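Local coordinates for protein beta chain (Acipenser persicus, PDB 6IYH) that probably carries oxygen in the blood, as the haem-binding beta chain of a sturgeon haemoglobin, at residues V19-V28 and V59-D68. Sequence-based numbering, arbitrary orientation. Where two conformers were deposited one is given.
Sequences VESVGAQALV and VHAHGKTVLD. With HEM (protoporphyrin IX containing Fe), chain D.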
ATOM      1  N   VAL B  19      -6.855 -26.754  10.442  1.00 12.38           N
ATOM      2  CA  VAL B  19      -7.186 -25.823   9.327  1.00 12.58           C
ATOM      3  C   VAL B  19      -8.590 -25.268   9.476  1.00 12.90           C
ATOM      4  O   VAL B  19      -8.878 -24.151   9.019  1.00 12.50           O
ATOM      5  CB  VAL B  19      -7.011 -26.482   7.938  1.00 12.89           C
ATOM      6  CG1 VAL B  19      -5.573 -26.833   7.652  1.00 13.07           C
ATOM      7  CG2 VAL B  19      -7.835 -27.769   7.796  1.00 13.86           C
ATOM      8  N   GLU B  20      -9.472 -25.958  10.181  1.00 13.81           N
ATOM      9  CA  GLU B  20     -10.824 -25.439  10.440  1.00 14.86           C
ATOM     10  C   GLU B  20     -10.813 -24.260  11.425  1.00 14.35           C
ATOM     11  O   GLU B  20     -11.377 -23.174  11.169  1.00 15.31           O
ATOM     12  CB  GLU B  20     -11.693 -26.547  11.054  1.00 18.39           C
ATOM     13  CG  GLU B  20     -12.084 -27.565  10.028  1.00 23.06           C
ATOM     14  CD  GLU B  20     -12.818 -28.764  10.602  1.00 30.51           C
ATOM     15  OE1 GLU B  20     -13.480 -28.628  11.655  1.00 39.24           O
ATOM     16  OE2 GLU B  20     -12.695 -29.812   9.996  1.00 34.08           O
ATOM     17  N   SER B  21     -10.122 -24.447  12.532  1.00 12.17           N
ATOM     18  CA  SER B  21     -10.024 -23.444  13.514  1.00 11.92           C
ATOM     19  C   SER B  21      -9.198 -22.238  13.081  1.00 11.69           C
ATOM     20  O   SER B  21      -9.652 -21.107  13.187  1.00 10.27           O
ATOM     21  CB  SER B  21      -9.489 -24.046  14.774  0.50 13.19           C
ATOM     22  OG  SER B  21      -9.302 -23.080  15.789  0.50 17.09           O
ATOM     23  N   VAL B  22      -7.997 -22.470  12.603  1.00 10.70           N
ATOM     24  CA  VAL B  22      -7.135 -21.381  12.155  1.00  9.92           C
ATOM     25  C   VAL B  22      -7.748 -20.694  10.938  1.00 10.48           C
ATOM     26  O   VAL B  22      -7.754 -19.491  10.848  1.00  9.05           O
ATOM     27  CB  VAL B  22      -5.715 -21.896  11.829  1.00 10.67           C
ATOM     28  CG1 VAL B  22      -4.843 -20.921  11.033  1.00 11.44           C
ATOM     29  CG2 VAL B  22      -5.085 -22.304  13.158  1.00 11.37           C
ATOM     30  N   GLY B  23      -8.317 -21.445  10.031  1.00  9.28           N
ATOM     31  CA  GLY B  23      -8.879 -20.864   8.801  1.00 10.87           C
ATOM     32  C   GLY B  23     -10.129 -20.046   9.133  1.00 10.52           C
ATOM     33  O   GLY B  23     -10.238 -18.908   8.649  1.00 10.19           O
ATOM     34  N   ALA B  24     -11.027 -20.559   9.965  1.00 10.27           N
ATOM     35  CA  ALA B  24     -12.182 -19.786  10.396  1.00 10.44           C
ATOM     36  C   ALA B  24     -11.726 -18.493  11.101  1.00 11.22           C
ATOM     37  O   ALA B  24     -12.263 -17.371  10.849  1.00 10.63           O
ATOM     38  CB  ALA B  24     -13.095 -20.583  11.320  1.00 10.91           C
ATOM     39  N   GLN B  25     -10.799 -18.626  12.045  1.00 10.74           N
ATOM     40  CA  GLN B  25     -10.311 -17.437  12.829  1.00 10.78           C
ATOM     41  C   GLN B  25      -9.711 -16.377  11.924  1.00  9.79           C
ATOM     42  O   GLN B  25      -9.988 -15.169  12.135  1.00  9.81           O
ATOM     43  CB  GLN B  25      -9.344 -17.782  13.903  1.00 13.20           C
ATOM     44  CG  GLN B  25      -9.992 -18.589  14.979  1.00 17.09           C
ATOM     45  CD  GLN B  25      -9.032 -19.046  16.053  1.00 26.19           C
ATOM     46  OE1 GLN B  25      -8.050 -18.340  16.388  1.00 33.51           O
ATOM     47  NE2 GLN B  25      -9.408 -20.145  16.732  1.00 31.18           N
ATOM     48  N   ALA B  26      -8.898 -16.796  10.938  1.00  8.95           N
ATOM     49  CA  ALA B  26      -8.290 -15.894  10.044  1.00  9.48           C
ATOM     50  C   ALA B  26      -9.316 -15.164   9.153  1.00  9.30           C
ATOM     51  O   ALA B  26      -9.233 -13.886   9.004  1.00  8.85           O
ATOM     52  CB  ALA B  26      -7.237 -16.610   9.137  1.00  9.56           C
ATOM     53  N   LEU B  27     -10.291 -15.905   8.621  1.00  8.63           N
ATOM     54  CA  LEU B  27     -11.278 -15.214   7.772  1.00  8.67           C
ATOM     55  C   LEU B  27     -12.209 -14.317   8.601  1.00  8.86           C
ATOM     56  O   LEU B  27     -12.639 -13.266   8.113  1.00  9.86           O
ATOM     57  CB  LEU B  27     -12.095 -16.246   7.010  1.00  9.81           C
ATOM     58  CG  LEU B  27     -13.043 -15.660   5.985  1.00 10.63           C
ATOM     59  CD1 LEU B  27     -12.377 -14.773   5.002  1.00 10.90           C
ATOM     60  CD2 LEU B  27     -13.754 -16.806   5.218  1.00 10.97           C
ATOM     61  N   VAL B  28     -12.565 -14.733   9.832  1.00  8.30           N
ATOM     62  CA  VAL B  28     -13.330 -13.901  10.712  1.00  8.21           C
ATOM     63  C   VAL B  28     -12.653 -12.553  10.912  1.00  9.34           C
ATOM     64  O   VAL B  28     -13.295 -11.482  10.812  1.00  8.98           O
ATOM     65  CB  VAL B  28     -13.621 -14.556  12.071  1.00  8.90           C
ATOM     66  CG1 VAL B  28     -14.251 -13.584  13.015  1.00  8.52           C
ATOM     67  CG2 VAL B  28     -14.548 -15.735  11.837  1.00  9.11           C
ATOM     68  N   VAL B  59     -18.848 -18.913   6.717  1.00 12.56           N
ATOM     69  CA  VAL B  59     -17.509 -18.303   6.949  1.00 12.39           C
ATOM     70  C   VAL B  59     -16.518 -19.370   7.415  1.00 12.61           C
ATOM     71  O   VAL B  59     -15.380 -19.449   6.951  1.00 12.33           O
ATOM     72  CB  VAL B  59     -17.634 -17.172   7.960  1.00 12.95           C
ATOM     73  CG1 VAL B  59     -16.247 -16.607   8.288  1.00 12.94           C
ATOM     74  CG2 VAL B  59     -18.444 -16.049   7.341  1.00 12.63           C
ATOM     75  N   HIS B  60     -16.931 -20.148   8.403  1.00 14.84           N
ATOM     76  CA  HIS B  60     -16.088 -21.216   8.885  1.00 16.16           C
ATOM     77  C   HIS B  60     -15.680 -22.152   7.768  1.00 13.91           C
ATOM     78  O   HIS B  60     -14.473 -22.511   7.644  1.00 13.03           O
ATOM     79  CB  HIS B  60     -16.734 -22.007   9.971  1.00 17.25           C
ATOM     80  CG  HIS B  60     -17.241 -21.176  11.109  1.00 19.63           C
ATOM     81  ND1 HIS B  60     -18.302 -21.587  11.888  1.00 26.85           N
ATOM     82  CD2 HIS B  60     -16.948 -19.921  11.518  1.00 21.69           C
ATOM     83  CE1 HIS B  60     -18.564 -20.657  12.792  1.00 24.35           C
ATOM     84  NE2 HIS B  60     -17.707 -19.663  12.623  1.00 22.99           N
ATOM     85  N   ALA B  61     -16.635 -22.625   6.945  1.00 13.94           N
ATOM     86  CA  ALA B  61     -16.279 -23.510   5.872  1.00 12.32           C
ATOM     87  C   ALA B  61     -15.301 -22.904   4.865  1.00 12.75           C
ATOM     88  O   ALA B  61     -14.338 -23.547   4.345  1.00 13.62           O
ATOM     89  CB  ALA B  61     -17.561 -24.008   5.159  1.00 13.21           C
ATOM     90  N   HIS B  62     -15.531 -21.649   4.543  1.00 11.81           N
ATOM     91  CA  HIS B  62     -14.662 -20.984   3.598  1.00 12.72           C
ATOM     92  C   HIS B  62     -13.245 -20.765   4.135  1.00 11.30           C
ATOM     93  O   HIS B  62     -12.250 -20.936   3.429  1.00 11.86           O
ATOM     94  CB  HIS B  62     -15.212 -19.641   3.064  1.00 12.86           C
ATOM     95  CG  HIS B  62     -14.414 -19.163   1.918  1.00 14.54           C
ATOM     96  ND1 HIS B  62     -14.353 -19.883   0.737  1.00 16.31           N
ATOM     97  CD2 HIS B  62     -13.524 -18.129   1.792  1.00 13.74           C
ATOM     98  CE1 HIS B  62     -13.467 -19.322  -0.058  1.00 15.76           C
ATOM     99  NE2 HIS B  62     -12.974 -18.237   0.538  1.00 15.39           N
ATOM    100  N   GLY B  63     -13.181 -20.425   5.401  1.00 11.63           N
ATOM    101  CA  GLY B  63     -11.886 -20.262   6.059  1.00 10.37           C
ATOM    102  C   GLY B  63     -11.094 -21.591   5.982  1.00 10.92           C
ATOM    103  O   GLY B  63      -9.885 -21.591   5.737  1.00 10.38           O
ATOM    104  N   LYS B  64     -11.771 -22.698   6.214  1.00 11.60           N
ATOM    105  CA  LYS B  64     -11.087 -24.003   6.025  1.00 13.93           C
ATOM    106  C   LYS B  64     -10.596 -24.202   4.602  1.00 13.41           C
ATOM    107  O   LYS B  64      -9.500 -24.667   4.367  1.00 13.59           O
ATOM    108  CB  LYS B  64     -12.054 -25.119   6.448  1.00 15.47           C
ATOM    109  CG  LYS B  64     -11.474 -26.520   6.449  1.00 18.15           C
ATOM    110  CD  LYS B  64     -12.551 -27.586   6.698  1.00 18.97           C
ATOM    111  CE  LYS B  64     -11.839 -28.925   6.799  1.00 22.43           C
ATOM    112  NZ  LYS B  64     -12.690 -30.013   7.366  1.00 23.18           N
ATOM    113  N   THR B  65     -11.420 -23.890   3.622  1.00 13.33           N
ATOM    114  CA  THR B  65     -11.002 -23.981   2.199  1.00 14.38           C
ATOM    115  C   THR B  65      -9.715 -23.183   1.935  1.00 14.29           C
ATOM    116  O   THR B  65      -8.796 -23.654   1.253  1.00 12.97           O
ATOM    117  CB  THR B  65     -12.186 -23.561   1.292  1.00 15.77           C
ATOM    118  OG1 THR B  65     -13.310 -24.464   1.486  1.00 15.57           O
ATOM    119  CG2 THR B  65     -11.809 -23.493  -0.179  1.00 17.34           C
ATOM    120  N   VAL B  66      -9.658 -21.939   2.441  1.00 12.63           N
ATOM    121  CA  VAL B  66      -8.478 -21.094   2.274  1.00 12.36           C
ATOM    122  C   VAL B  66      -7.241 -21.750   2.918  1.00 12.37           C
ATOM    123  O   VAL B  66      -6.199 -21.812   2.300  1.00 11.54           O
ATOM    124  CB  VAL B  66      -8.712 -19.673   2.845  1.00 12.50           C
ATOM    125  CG1 VAL B  66      -7.416 -18.881   2.788  1.00 12.25           C
ATOM    126  CG2 VAL B  66      -9.790 -18.942   2.055  1.00 12.65           C
ATOM    127  N   LEU B  67      -7.375 -22.271   4.135  1.00 11.61           N
ATOM    128  CA  LEU B  67      -6.253 -22.849   4.824  1.00 12.67           C
ATOM    129  C   LEU B  67      -5.776 -24.153   4.137  1.00 15.00           C
ATOM    130  O   LEU B  67      -4.615 -24.390   4.029  1.00 13.87           O
ATOM    131  CB  LEU B  67      -6.528 -22.990   6.290  1.00 13.18           C
ATOM    132  CG  LEU B  67      -5.990 -21.875   7.150  1.00 12.56           C
ATOM    133  CD1 LEU B  67      -4.469 -22.073   7.236  1.00 14.57           C
ATOM    134  CD2 LEU B  67      -6.340 -20.494   6.578  1.00 12.99           C
ATOM    135  N   ASP B  68      -6.696 -24.916   3.590  1.00 16.25           N
ATOM    136  CA  ASP B  68      -6.320 -26.068   2.707  1.00 18.47           C
ATOM    137  C   ASP B  68      -5.508 -25.685   1.519  1.00 16.23           C
ATOM    138  O   ASP B  68      -4.528 -26.358   1.219  1.00 16.74           O
ATOM    139  CB  ASP B  68      -7.552 -26.871   2.307  1.00 20.53           C
ATOM    140  CG  ASP B  68      -8.109 -27.650   3.465  1.00 27.18           C
ATOM    141  OD1 ASP B  68      -7.439 -27.679   4.497  1.00 44.49           O
ATOM    142  OD2 ASP B  68      -9.220 -28.236   3.333  1.00 41.15           O
TER
HETATM  143  CHA HEM D 201     -12.555 -18.429  -3.216  1.00 14.89           C
HETATM  144  CHB HEM D 201      -8.057 -19.224  -1.735  1.00 14.80           C
HETATM  145  CHC HEM D 201      -7.777 -14.572  -0.365  1.00 13.42           C
HETATM  146  CHD HEM D 201     -12.242 -13.787  -2.010  1.00 14.55           C
HETATM  147  C1A HEM D 201     -11.330 -18.996  -2.947  1.00 14.35           C
HETATM  148  C2A HEM D 201     -11.082 -20.394  -3.105  1.00 16.02           C
HETATM  149  C3A HEM D 201      -9.853 -20.624  -2.677  1.00 16.50           C
HETATM  150  C4A HEM D 201      -9.314 -19.393  -2.213  1.00 15.65           C
HETATM  151  CMA HEM D 201      -9.133 -21.973  -2.658  1.00 18.58           C
HETATM  152  CAA HEM D 201     -12.012 -21.448  -3.679  1.00 19.40           C
HETATM  153  CBA HEM D 201     -11.712 -21.614  -5.166  1.00 20.98           C
HETATM  154  CGA HEM D 201     -12.560 -22.670  -5.862  1.00 30.59           C
HETATM  155  O1A HEM D 201     -13.792 -22.536  -6.007  1.00 32.49           O
HETATM  156  O2A HEM D 201     -12.028 -23.695  -6.325  1.00 27.91           O
HETATM  157  C1B HEM D 201      -7.574 -18.007  -1.209  1.00 14.52           C
HETATM  158  C2B HEM D 201      -6.256 -17.825  -0.663  1.00 14.48           C
HETATM  159  C3B HEM D 201      -6.225 -16.537  -0.214  1.00 14.39           C
HETATM  160  C4B HEM D 201      -7.474 -15.908  -0.621  1.00 14.04           C
HETATM  161  CMB HEM D 201      -5.129 -18.848  -0.441  1.00 14.31           C
HETATM  162  CAB HEM D 201      -5.173 -15.753   0.468  1.00 17.37           C
HETATM  163  CBB HEM D 201      -4.113 -16.310   1.080  1.00 23.46           C
HETATM  164  C1C HEM D 201      -8.965 -13.927  -0.611  1.00 13.24           C
HETATM  165  C2C HEM D 201      -9.311 -12.551  -0.334  1.00 12.21           C
HETATM  166  C3C HEM D 201     -10.591 -12.334  -0.823  1.00 12.93           C
HETATM  167  C4C HEM D 201     -11.009 -13.573  -1.483  1.00 14.33           C
HETATM  168  CMC HEM D 201      -8.435 -11.699   0.514  1.00 13.26           C
HETATM  169  CAC HEM D 201     -11.481 -11.149  -0.729  1.00 16.16           C
HETATM  170  CBC HEM D 201     -11.151 -10.111   0.054  1.00 18.60           C
HETATM  171  C1D HEM D 201     -12.692 -15.057  -2.411  1.00 14.43           C
HETATM  172  C2D HEM D 201     -14.061 -15.257  -2.856  1.00 15.70           C
HETATM  173  C3D HEM D 201     -14.166 -16.535  -3.248  1.00 16.85           C
HETATM  174  C4D HEM D 201     -12.838 -17.082  -2.963  1.00 14.86           C
HETATM  175  CMD HEM D 201     -15.140 -14.179  -2.981  1.00 15.99           C
HETATM  176  CAD HEM D 201     -15.394 -17.270  -3.763  1.00 21.24           C
HETATM  177  CBD HEM D 201     -16.223 -17.572  -2.481  1.00 26.93           C
HETATM  178  CGD HEM D 201     -17.524 -18.339  -2.663  1.00 32.00           C
HETATM  179  O1D HEM D 201     -17.552 -19.582  -2.627  1.00 40.77           O
HETATM  180  O2D HEM D 201     -18.576 -17.712  -2.761  1.00 32.12           O
HETATM  181  NA  HEM D 201     -10.260 -18.418  -2.407  1.00 13.48           N
HETATM  182  NB  HEM D 201      -8.234 -16.828  -1.243  1.00 14.04           N
HETATM  183  NC  HEM D 201     -10.009 -14.473  -1.344  1.00 12.87           N
HETATM  184  ND  HEM D 201     -11.908 -16.160  -2.490  1.00 13.20           N
HETATM  185 FE   HEM D 201     -10.126 -16.476  -1.923  1.00 14.44          FE
HETATM  186  O   HOH W   1     -13.829 -24.042   9.802  1.00 28.82           O
HETATM  187  O   HOH W   2     -10.828 -16.776   0.014  1.00 14.05           O
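K64 runs fully extended, its chain travelling alongside that of E20 in the same direction. K64 CB sits near the CA of E20 and the carbonyl O of V19, and the anti placement of CG relative to the backbone N (chi1 -174°) swings the rest of the chain out along E20. K64 CG touches E20 CG and, more loosely, V19 CG2, and K64 CD rests 3.4 Å from E20 CG. CE slides on toward the carboxylate, and K64 NZ closes a salt bridge to E20 OE2 at 2.6 Å, on the anti side and 31° out of the carboxylate plane. An alanine in place of K64 would probably leave the E20 carboxylate without its cation and strip the cover from E20 CG. Further along the crossing the backbones touch: G23 and G63 bring their CA atoms to 4.1 Å, and each CA-H faces the other glycine's carbonyl O. This is the close B/E helix crossing of the globin fold, where a CB on either glycine would hit the opposite carbonyl. L67 packs tightly against one side, its CD2 3.4 Å from G23 CA. On the other, L27 CD2 reaches V59 CG1 and the edge of the H62 ring, 3.7 Å from H62 CD2. H62 occupies the distal side of the haem, its NE2 2.6 Å from the water that ligates the iron. A second water donates to both E20 O and H60 O, bridging the helices.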